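Local coordinates for glycoside hydrolase (Streptococcus pneumoniae serotype 4, PDB 6ORH), which probably hydrolyses alpha-L-fucosyl linkages in host-derived glycans, as a family 29 alpha-L-fucosidase that also carries an F5/8 type C domain, at residues D326-S334 and E367-F376; D377-L385 and V413-V423. The protein carries 2 engineered substitutions. All coordinates share one frame; numbering follows the deposited sequence.

Contact 1 of 2, residues D326-S334 and E367-F376; sequences DLALGAEVS and ELDLGSPKTF
Ala331 points its CB toward the other strand, where CD2 of Leu370 lies 3.7 Å from it. This is the dense side of the contact. Leu368 sends its own CD2 toward the methyls of Ala328 and Ala331, while its CG runs alongside Val333, both side chains leaning to one face, with Val333 CG2 3.9 Å from Leu368 CG. Farther along, Leu327 CD1 reaches Phe376 CB at 3.8 Å. Leu327 and Lys374 pass each other head to tail: CG of Lys374 stands anti to its carbonyl carbon (chi1 -51°) and the chain beyond is extended, which carries NZ to the carbonyl of Leu327, with NZ to O at 3.0 Å. That ammonium meets the oxygen tilted 29° from the carbonyl plane.

The opposite face of the strand pair is looser and more polar. Glu332 and Asp369 share it with Ser334 and Glu367; the carboxylates of Glu332 and Asp369 both turn outward from the partner strand, and little but CB atoms comes close. A water bridges Ser334 OG and the Glu367 carbonyl, donating to that oxygen. Asp369 turns back on its own chain, OD1 taking the N-H of Gly371 in an Asx turn at the corner, and Gln427 also donates to it; Glu367 makes a salt bridge with Arg430.

Between the faces runs a short antiparallel pairing. Ser334 N to Glu367 O and Glu367 N to Ser334 O are both 2.9 Å; Glu332 and Asp369 also pair by two bonds, the one from Glu332 N longer and more bent. Strand 332-334 is an outermost strand of its five-stranded sheet, with 364-370 separating it from 428-436; on the side of Leu368, that residue, Leu370 and Phe376 pack on strand 441-448 of the second sheet.

Contact 2 of 2, residues D377-L385 and V413-V423; sequences DVIELREDL and VGYKRLLRGAV
Leu418 leans the same way as Glu380 in an antiparallel strand pair of the F5/8 type C beta-sandwich, and Leu418 CD2 comes within 3.5 Å of Glu380 CB. On the same face Val378 CG2 rests beside CG of Arg420, whose chain then bends off to Glu280; with Lys416 NZ reaching Glu22, this side looks toward the catalytic domain. On the other face Ile379 and Leu419 cross obliquely, CG2 against CB, and Leu381 meets Val413 at about a right angle; these four pack on strand 391-400, chiefly on Phe394. Asp377 and Val378 lie together opposite Tyr448, a classic beta bulge.

Arg382 has CG opposite its carbonyl carbon (chi1 -62°) and an extended chain to NE, which lays it along both Tyr415 and Lys416. It also touches Thr443, a calcium-site residue of this protein, although this chain holds no calcium in the model. The guanidinium is turned 41° from the tyrosine ring, with Arg382 NH1 3.8 Å from Tyr415 CE2. Glu380 OE2 sits in the guanidinium plane, 2.7 Å from Arg382 NE, and that salt bridge probably helps fix the plane's rotation; Lys444 binds the same oxygen. One water collects Glu380 OE1, Arg382 NH2 and Lys416 NZ, which should soften the approach of the two cations. At the loop end, the anti lone pair of Glu383 OE1 takes the N-H of Gly414, 2.8 Å from OE1 to N.

In the fold
Both contacts are antiparallel strand pairs in the same beta-sandwich domain, but in different sheets: contact 1 joins an outermost strand to its neighbour, whereas contact 2 lies inside its sheet and is largely buried. The chain links them directly, since strand 373-376 of contact 1 is an outermost strand of the sheet that holds contact 2, pairing there with 417-426; Thr375 CG2 meets Val423 CG2 at 3.6 Å. Chemistry follows place. In contact 1 one face is aliphatic and the other carries mostly acids and a water. In contact 2 the mostly aliphatic face packs on strand 391-400, though Arg417 on it reaches Asp221; Lys416 and Arg420 bridge to Glu22 and Glu280.

Contact 1 of 2, residues D326-S334 and E367-F376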
loop_
_atom_site.group_PDB
_atom_site.type_symbol
_atom_site.label_atom_id
_atom_site.label_comp_id
_atom_site.label_asym_id
_atom_site.label_seq_id
_atom_site.Cartn_x
_atom_site.Cartn_y
_atom_site.Cartn_z
ATOM N N ASP A 326 -15.676 14.319 14.830
ATOM C CA ASP A 326 -16.190 13.873 13.545
ATOM C C ASP A 326 -16.811 15.074 12.832
ATOM O O ASP A 326 -17.943 15.472 13.154
ATOM C CB ASP A 326 -17.237 12.770 13.743
ATOM C CG ASP A 326 -17.804 12.231 12.441
ATOM O OD1 ASP A 326 -17.387 12.725 11.381
ATOM O OD2 ASP A 326 -18.674 11.337 12.508
ATOM N N LEU A 327 -16.091 15.573 11.827
ATOM C CA LEU A 327 -16.464 16.783 11.103
ATOM C C LEU A 327 -17.638 16.523 10.167
ATOM O O LEU A 327 -18.197 17.457 9.576
ATOM C CB LEU A 327 -15.254 17.292 10.329
ATOM C CG LEU A 327 -14.053 17.643 11.203
ATOM C CD1 LEU A 327 -12.794 17.656 10.371
ATOM C CD2 LEU A 327 -14.283 19.007 11.858
ATOM N N ALA A 328 -18.019 15.246 10.011
ATOM C CA ALA A 328 -19.132 14.915 9.145
ATOM C C ALA A 328 -20.449 14.795 9.913
ATOM O O ALA A 328 -21.493 14.694 9.285
ATOM C CB ALA A 328 -18.832 13.641 8.367
ATOM N N LEU A 329 -20.419 14.822 11.255
ATOM C CA LEU A 329 -21.645 14.586 12.012
ATOM C C LEU A 329 -22.711 15.597 11.600
ATOM O O LEU A 329 -22.461 16.795 11.602
ATOM C CB LEU A 329 -21.370 14.743 13.509
ATOM C CG LEU A 329 -21.097 13.488 14.323
ATOM C CD1 LEU A 329 -20.923 13.863 15.787
ATOM C CD2 LEU A 329 -22.183 12.426 14.155
ATOM N N GLY A 330 -23.900 15.116 11.244
ATOM C CA GLY A 330 -25.014 15.978 10.884
ATOM C C GLY A 330 -24.929 16.565 9.476
ATOM O O GLY A 330 -25.821 17.294 9.056
ATOM N N ALA A 331 -23.865 16.255 8.724
ATOM C CA ALA A 331 -23.827 16.651 7.322
ATOM C C ALA A 331 -25.042 16.109 6.563
ATOM O O ALA A 331 -25.525 15.009 6.833
ATOM C CB ALA A 331 -22.532 16.183 6.694
ATOM N N GLU A 332 -25.510 16.885 5.580
ATOM C CA GLU A 332 -26.588 16.484 4.690
ATOM C C GLU A 332 -26.030 15.521 3.644
ATOM O O GLU A 332 -25.047 15.841 2.994
ATOM C CB GLU A 332 -27.150 17.719 3.983
ATOM C CG GLU A 332 -28.449 18.230 4.587
ATOM C CD GLU A 332 -29.675 17.768 3.815
ATOM O OE1 GLU A 332 -30.420 16.904 4.345
ATOM O OE2 GLU A 332 -29.876 18.256 2.674
ATOM N N VAL A 333 -26.685 14.368 3.466
ATOM C CA VAL A 333 -26.228 13.383 2.492
ATOM C C VAL A 333 -27.295 13.167 1.422
ATOM O O VAL A 333 -28.455 12.917 1.737
ATOM C CB VAL A 333 -25.880 12.050 3.188
ATOM C CG1 VAL A 333 -25.285 11.072 2.184
ATOM C CG2 VAL A 333 -24.936 12.235 4.362
ATOM N N SER A 334 -26.901 13.204 0.146
ATOM C CA SER A 334 -27.825 12.901 -0.937
ATOM C C SER A 334 -27.265 11.767 -1.781
ATOM O O SER A 334 -26.056 11.527 -1.801
ATOM C CB SER A 334 -28.050 14.088 -1.814
ATOM O OG SER A 334 -26.810 14.693 -2.090
ATOM N N GLU A 367 -23.206 12.155 -1.800
ATOM C CA GLU A 367 -22.547 13.446 -1.656
ATOM C C GLU A 367 -22.898 14.024 -0.290
ATOM O O GLU A 367 -24.084 14.037 0.089
ATOM C CB GLU A 367 -23.002 14.406 -2.762
ATOM C CG GLU A 367 -22.289 15.754 -2.716
ATOM C CD GLU A 367 -22.511 16.601 -3.962
ATOM O OE1 GLU A 367 -22.515 16.041 -5.066
ATOM O OE2 GLU A 367 -22.703 17.829 -3.828
ATOM N N LEU A 368 -21.863 14.459 0.437
ATOM C CA LEU A 368 -22.039 15.076 1.749
ATOM C C LEU A 368 -21.862 16.577 1.581
ATOM O O LEU A 368 -20.923 17.011 0.916
ATOM C CB LEU A 368 -20.982 14.579 2.744
ATOM C CG LEU A 368 -21.250 13.203 3.354
ATOM C CD1 LEU A 368 -20.983 12.122 2.323
ATOM C CD2 LEU A 368 -20.372 12.962 4.570
ATOM N N ASP A 369 -22.751 17.347 2.235
ATOM C CA ASP A 369 -22.609 18.791 2.360
ATOM C C ASP A 369 -22.435 19.113 3.842
ATOM O O ASP A 369 -23.364 18.926 4.614
ATOM C CB ASP A 369 -23.843 19.504 1.785
ATOM C CG ASP A 369 -23.732 21.029 1.834
ATOM O OD1 ASP A 369 -22.818 21.549 2.502
ATOM O OD2 ASP A 369 -24.565 21.684 1.178
ATOM N N LEU A 370 -21.234 19.551 4.225
ATOM C CA LEU A 370 -20.880 19.779 5.616
ATOM C C LEU A 370 -21.520 21.070 6.120
ATOM O O LEU A 370 -21.500 21.328 7.328
ATOM C CB LEU A 370 -19.356 19.857 5.761
ATOM C CG LEU A 370 -18.576 18.641 5.262
ATOM C CD1 LEU A 370 -17.098 18.808 5.564
ATOM C CD2 LEU A 370 -19.111 17.366 5.909
ATOM N N GLY A 371 -22.075 21.863 5.192
ATOM C CA GLY A 371 -22.804 23.073 5.566
ATOM C C GLY A 371 -21.906 24.313 5.629
ATOM O O GLY A 371 -22.391 25.440 5.520
ATOM N N SER A 372 -20.608 24.087 5.842
ATOM C CA SER A 372 -19.566 25.104 5.825
ATOM C C SER A 372 -18.239 24.419 5.495
ATOM O O SER A 372 -18.148 23.192 5.599
ATOM C CB SER A 372 -19.509 25.851 7.142
ATOM O OG SER A 372 -19.066 25.002 8.191
ATOM N N PRO A 373 -17.201 25.143 5.005
ATOM C CA PRO A 373 -15.900 24.523 4.737
ATOM C C PRO A 373 -15.242 24.051 6.037
ATOM O O PRO A 373 -15.244 24.772 7.039
ATOM C CB PRO A 373 -15.059 25.618 4.051
ATOM C CG PRO A 373 -16.038 26.739 3.717
ATOM C CD PRO A 373 -17.227 26.576 4.642
ATOM N N LYS A 374 -14.761 22.798 6.037
ATOM C CA LYS A 374 -14.020 22.248 7.164
ATOM C C LYS A 374 -12.737 21.627 6.632
ATOM O O LYS A 374 -12.651 21.331 5.445
ATOM C CB LYS A 374 -14.847 21.184 7.900
ATOM C CG LYS A 374 -16.250 21.628 8.281
ATOM C CD LYS A 374 -16.909 20.766 9.336
ATOM C CE LYS A 374 -18.303 21.259 9.668
ATOM N NZ LYS A 374 -19.096 20.236 10.396
ATOM N N THR A 375 -11.749 21.434 7.517
ATOM C CA THR A 375 -10.420 20.983 7.143
ATOM C C THR A 375 -10.187 19.580 7.702
ATOM O O THR A 375 -10.270 19.378 8.915
ATOM C CB THR A 375 -9.348 21.933 7.675
ATOM O OG1 THR A 375 -9.676 23.180 7.060
ATOM C CG2 THR A 375 -7.940 21.552 7.289
ATOM N N PHE A 376 -9.902 18.647 6.788
ATOM C CA PHE A 376 -9.793 17.238 7.146
ATOM C C PHE A 376 -8.755 16.549 6.262
ATOM O O PHE A 376 -8.334 17.080 5.227
ATOM C CB PHE A 376 -11.170 16.575 7.073
ATOM C CG PHE A 376 -11.819 16.708 5.712
ATOM C CD1 PHE A 376 -11.544 15.801 4.700
ATOM C CD2 PHE A 376 -12.699 17.747 5.453
ATOM C CE1 PHE A 376 -12.134 15.928 3.450
ATOM C CE2 PHE A 376 -13.287 17.882 4.202
ATOM C CZ PHE A 376 -13.001 16.972 3.204
HETATM O O HOH W 1 -25.585 16.589 -0.023
#

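Contact 2 of 2, residues D377-L385 and V413-V423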
loop_
_atom_site.group_PDB
_atom_site.type_symbol
_atom_site.label_atom_id
_atom_site.label_comp_id
_atom_site.label_asym_id
_atom_site.label_seq_id
_atom_site.Cartn_x
_atom_site.Cartn_y
_atom_site.Cartn_z
ATOM N N ASP A 377 -8.321 15.350 6.684
ATOM C CA ASP A 377 -7.388 14.556 5.906
ATOM C C ASP A 377 -7.655 13.064 6.107
ATOM O O ASP A 377 -6.843 12.257 5.662
ATOM C CB ASP A 377 -5.920 14.874 6.209
ATOM C CG ASP A 377 -5.499 14.734 7.671
ATOM O OD1 ASP A 377 -6.364 14.486 8.548
ATOM O OD2 ASP A 377 -4.313 14.963 7.931
ATOM N N VAL A 378 -8.769 12.728 6.772
ATOM C CA VAL A 378 -9.142 11.325 6.951
ATOM C C VAL A 378 -10.633 11.159 6.705
ATOM O O VAL A 378 -11.452 11.863 7.293
ATOM C CB VAL A 378 -8.802 10.785 8.352
ATOM C CG1 VAL A 378 -9.108 9.276 8.408
ATOM C CG2 VAL A 378 -7.351 11.037 8.720
ATOM N N ILE A 379 -11.004 10.148 5.903
ATOM C CA ILE A 379 -12.396 9.727 5.828
ATOM C C ILE A 379 -12.521 8.316 6.422
ATOM O O ILE A 379 -11.629 7.508 6.229
ATOM C CB ILE A 379 -12.963 9.823 4.389
ATOM C CG1 ILE A 379 -14.483 9.622 4.374
ATOM C CG2 ILE A 379 -12.233 8.843 3.455
ATOM C CD1 ILE A 379 -15.200 9.914 3.046
ATOM N N GLU A 380 -13.587 8.074 7.201
ATOM C CA GLU A 380 -13.896 6.739 7.724
ATOM C C GLU A 380 -15.217 6.257 7.125
ATOM O O GLU A 380 -16.215 6.989 7.090
ATOM C CB GLU A 380 -13.978 6.776 9.260
ATOM C CG GLU A 380 -14.475 5.437 9.852
ATOM C CD GLU A 380 -14.661 5.491 11.363
ATOM O OE1 GLU A 380 -13.934 6.253 12.016
ATOM O OE2 GLU A 380 -15.528 4.747 11.883
ATOM N N LEU A 381 -15.244 5.001 6.633
ATOM C CA LEU A 381 -16.451 4.362 6.131
ATOM C C LEU A 381 -16.605 3.049 6.904
ATOM O O LEU A 381 -15.584 2.421 7.230
ATOM C CB LEU A 381 -16.257 4.036 4.640
ATOM C CG LEU A 381 -15.890 5.192 3.700
ATOM C CD1 LEU A 381 -15.693 4.660 2.277
ATOM C CD2 LEU A 381 -16.959 6.272 3.713
ATOM N N ARG A 382 -17.836 2.600 7.141
ATOM C CA ARG A 382 -18.051 1.285 7.760
ATOM C C ARG A 382 -19.188 0.547 7.060
ATOM O O ARG A 382 -20.258 1.107 6.776
ATOM C CB ARG A 382 -18.465 1.405 9.232
ATOM C CG ARG A 382 -17.419 2.062 10.119
ATOM C CD ARG A 382 -17.738 1.758 11.581
ATOM N NE ARG A 382 -16.850 2.476 12.479
ATOM C CZ ARG A 382 -16.769 2.203 13.784
ATOM N NH1 ARG A 382 -17.510 1.227 14.287
ATOM N NH2 ARG A 382 -15.951 2.890 14.564
ATOM N N GLU A 383 -18.965 -0.748 6.812
ATOM C CA GLU A 383 -20.016 -1.618 6.309
ATOM C C GLU A 383 -20.841 -2.174 7.458
ATOM O O GLU A 383 -20.527 -1.942 8.620
ATOM C CB GLU A 383 -19.464 -2.788 5.482
ATOM C CG GLU A 383 -19.095 -2.359 4.093
ATOM C CD GLU A 383 -18.604 -3.503 3.229
ATOM O OE1 GLU A 383 -17.418 -3.891 3.402
ATOM O OE2 GLU A 383 -19.359 -3.914 2.324
ATOM N N ASP A 384 -21.921 -2.884 7.133
ATOM C CA ASP A 384 -22.647 -3.587 8.172
ATOM C C ASP A 384 -22.377 -5.082 8.048
ATOM O O ASP A 384 -23.053 -5.772 7.294
ATOM C CB ASP A 384 -24.157 -3.308 8.112
ATOM C CG ASP A 384 -24.963 -4.022 9.191
ATOM O OD1 ASP A 384 -24.381 -4.773 10.022
ATOM O OD2 ASP A 384 -26.199 -3.846 9.177
ATOM N N LEU A 385 -21.366 -5.561 8.761
ATOM C CA LEU A 385 -20.890 -6.906 8.465
ATOM C C LEU A 385 -21.846 -7.969 8.993
ATOM O O LEU A 385 -21.670 -9.136 8.661
ATOM C CB LEU A 385 -19.464 -7.111 9.001
ATOM C CG LEU A 385 -18.353 -6.290 8.355
ATOM C CD1 LEU A 385 -17.001 -6.796 8.842
ATOM C CD2 LEU A 385 -18.419 -6.288 6.822
ATOM N N VAL A 413 -13.964 -1.967 2.215
ATOM C CA VAL A 413 -14.292 -1.154 3.373
ATOM C C VAL A 413 -14.187 -2.058 4.604
ATOM O O VAL A 413 -13.318 -1.845 5.452
ATOM C CB VAL A 413 -15.687 -0.515 3.181
ATOM C CG1 VAL A 413 -16.153 0.167 4.475
ATOM C CG2 VAL A 413 -15.664 0.538 2.059
ATOM N N GLY A 414 -15.072 -3.054 4.717
ATOM C CA GLY A 414 -15.037 -3.963 5.855
ATOM C C GLY A 414 -15.687 -3.346 7.103
ATOM O O GLY A 414 -16.547 -2.456 6.997
ATOM N N TYR A 415 -15.237 -3.784 8.285
ATOM C CA TYR A 415 -15.806 -3.290 9.525
ATOM C C TYR A 415 -15.597 -1.777 9.645
ATOM O O TYR A 415 -16.460 -1.030 10.130
ATOM C CB TYR A 415 -15.118 -3.967 10.714
ATOM C CG TYR A 415 -15.831 -3.673 12.007
ATOM C CD1 TYR A 415 -16.922 -4.438 12.385
ATOM C CD2 TYR A 415 -15.406 -2.625 12.807
ATOM C CE1 TYR A 415 -17.612 -4.146 13.555
ATOM C CE2 TYR A 415 -16.084 -2.316 13.978
ATOM C CZ TYR A 415 -17.193 -3.080 14.328
ATOM O OH TYR A 415 -17.866 -2.870 15.502
ATOM N N LYS A 416 -14.403 -1.343 9.243
ATOM C CA LYS A 416 -14.028 0.054 9.357
ATOM C C LYS A 416 -12.839 0.300 8.447
ATOM O O LYS A 416 -11.845 -0.418 8.508
ATOM C CB LYS A 416 -13.605 0.335 10.802
ATOM C CG LYS A 416 -12.929 1.681 11.046
ATOM C CD LYS A 416 -12.774 1.901 12.559
ATOM C CE LYS A 416 -11.907 3.092 12.916
ATOM N NZ LYS A 416 -11.868 3.276 14.394
ATOM N N ARG A 417 -12.937 1.350 7.616
ATOM C CA ARG A 417 -11.852 1.721 6.724
ATOM C C ARG A 417 -11.547 3.195 6.977
ATOM O O ARG A 417 -12.456 4.032 6.917
ATOM C CB ARG A 417 -12.306 1.550 5.258
ATOM C CG ARG A 417 -11.286 1.945 4.198
ATOM C CD ARG A 417 -10.097 0.984 4.204
ATOM N NE ARG A 417 -8.948 1.449 3.428
ATOM C CZ ARG A 417 -8.630 1.034 2.213
ATOM N NH1 ARG A 417 -9.436 0.232 1.508
ATOM N NH2 ARG A 417 -7.505 1.483 1.673
ATOM N N LEU A 418 -10.287 3.472 7.292
ATOM C CA LEU A 418 -9.795 4.844 7.341
ATOM C C LEU A 418 -9.045 5.051 6.039
ATOM O O LEU A 418 -8.328 4.159 5.560
ATOM C CB LEU A 418 -8.885 5.041 8.558
ATOM C CG LEU A 418 -9.571 4.797 9.895
ATOM C CD1 LEU A 418 -8.546 4.833 11.043
ATOM C CD2 LEU A 418 -10.674 5.825 10.136
ATOM N N LEU A 419 -9.354 6.151 5.370
ATOM C CA LEU A 419 -8.560 6.481 4.206
ATOM C C LEU A 419 -8.024 7.915 4.311
ATOM O O LEU A 419 -8.814 8.844 4.438
ATOM C CB LEU A 419 -9.472 6.318 2.989
ATOM C CG LEU A 419 -8.800 6.617 1.654
ATOM C CD1 LEU A 419 -7.776 5.524 1.314
ATOM C CD2 LEU A 419 -9.883 6.682 0.582
ATOM N N ARG A 420 -6.697 8.060 4.272
ATOM C CA ARG A 420 -6.066 9.367 4.392
ATOM C C ARG A 420 -5.883 9.973 3.011
ATOM O O ARG A 420 -5.745 9.267 2.006
ATOM C CB ARG A 420 -4.702 9.256 5.071
ATOM C CG ARG A 420 -4.828 8.984 6.563
ATOM C CD ARG A 420 -3.466 8.783 7.200
ATOM N NE ARG A 420 -2.804 7.592 6.696
ATOM C CZ ARG A 420 -1.544 7.242 6.965
ATOM N NH1 ARG A 420 -0.791 7.989 7.759
ATOM N NH2 ARG A 420 -1.051 6.116 6.492
ATOM N N GLY A 421 -5.889 11.304 3.010
ATOM C CA GLY A 421 -5.587 12.080 1.821
ATOM C C GLY A 421 -4.826 13.325 2.245
ATOM O O GLY A 421 -4.574 13.515 3.435
ATOM N N ALA A 422 -4.468 14.156 1.261
ATOM C CA ALA A 422 -3.885 15.458 1.539
ATOM C C ALA A 422 -4.876 16.287 2.350
ATOM O O ALA A 422 -6.086 16.225 2.126
ATOM C CB ALA A 422 -3.562 16.145 0.237
ATOM N N VAL A 423 -4.351 17.079 3.283
ATOM C CA VAL A 423 -5.195 17.955 4.074
ATOM C C VAL A 423 -5.894 18.924 3.115
ATOM O O VAL A 423 -5.247 19.486 2.238
ATOM C CB VAL A 423 -4.368 18.692 5.148
ATOM C CG1 VAL A 423 -3.175 19.404 4.537
ATOM C CG2 VAL A 423 -5.228 19.649 5.960
HETATM O O HOH W 2 -13.969 5.203 14.477
HETATM O O HOH W 3 -17.478 -0.428 16.813
HETATM O O HOH W 4 -15.374 -4.522 1.795
HETATM O O HOH W 5 -18.932 -2.017 10.837
#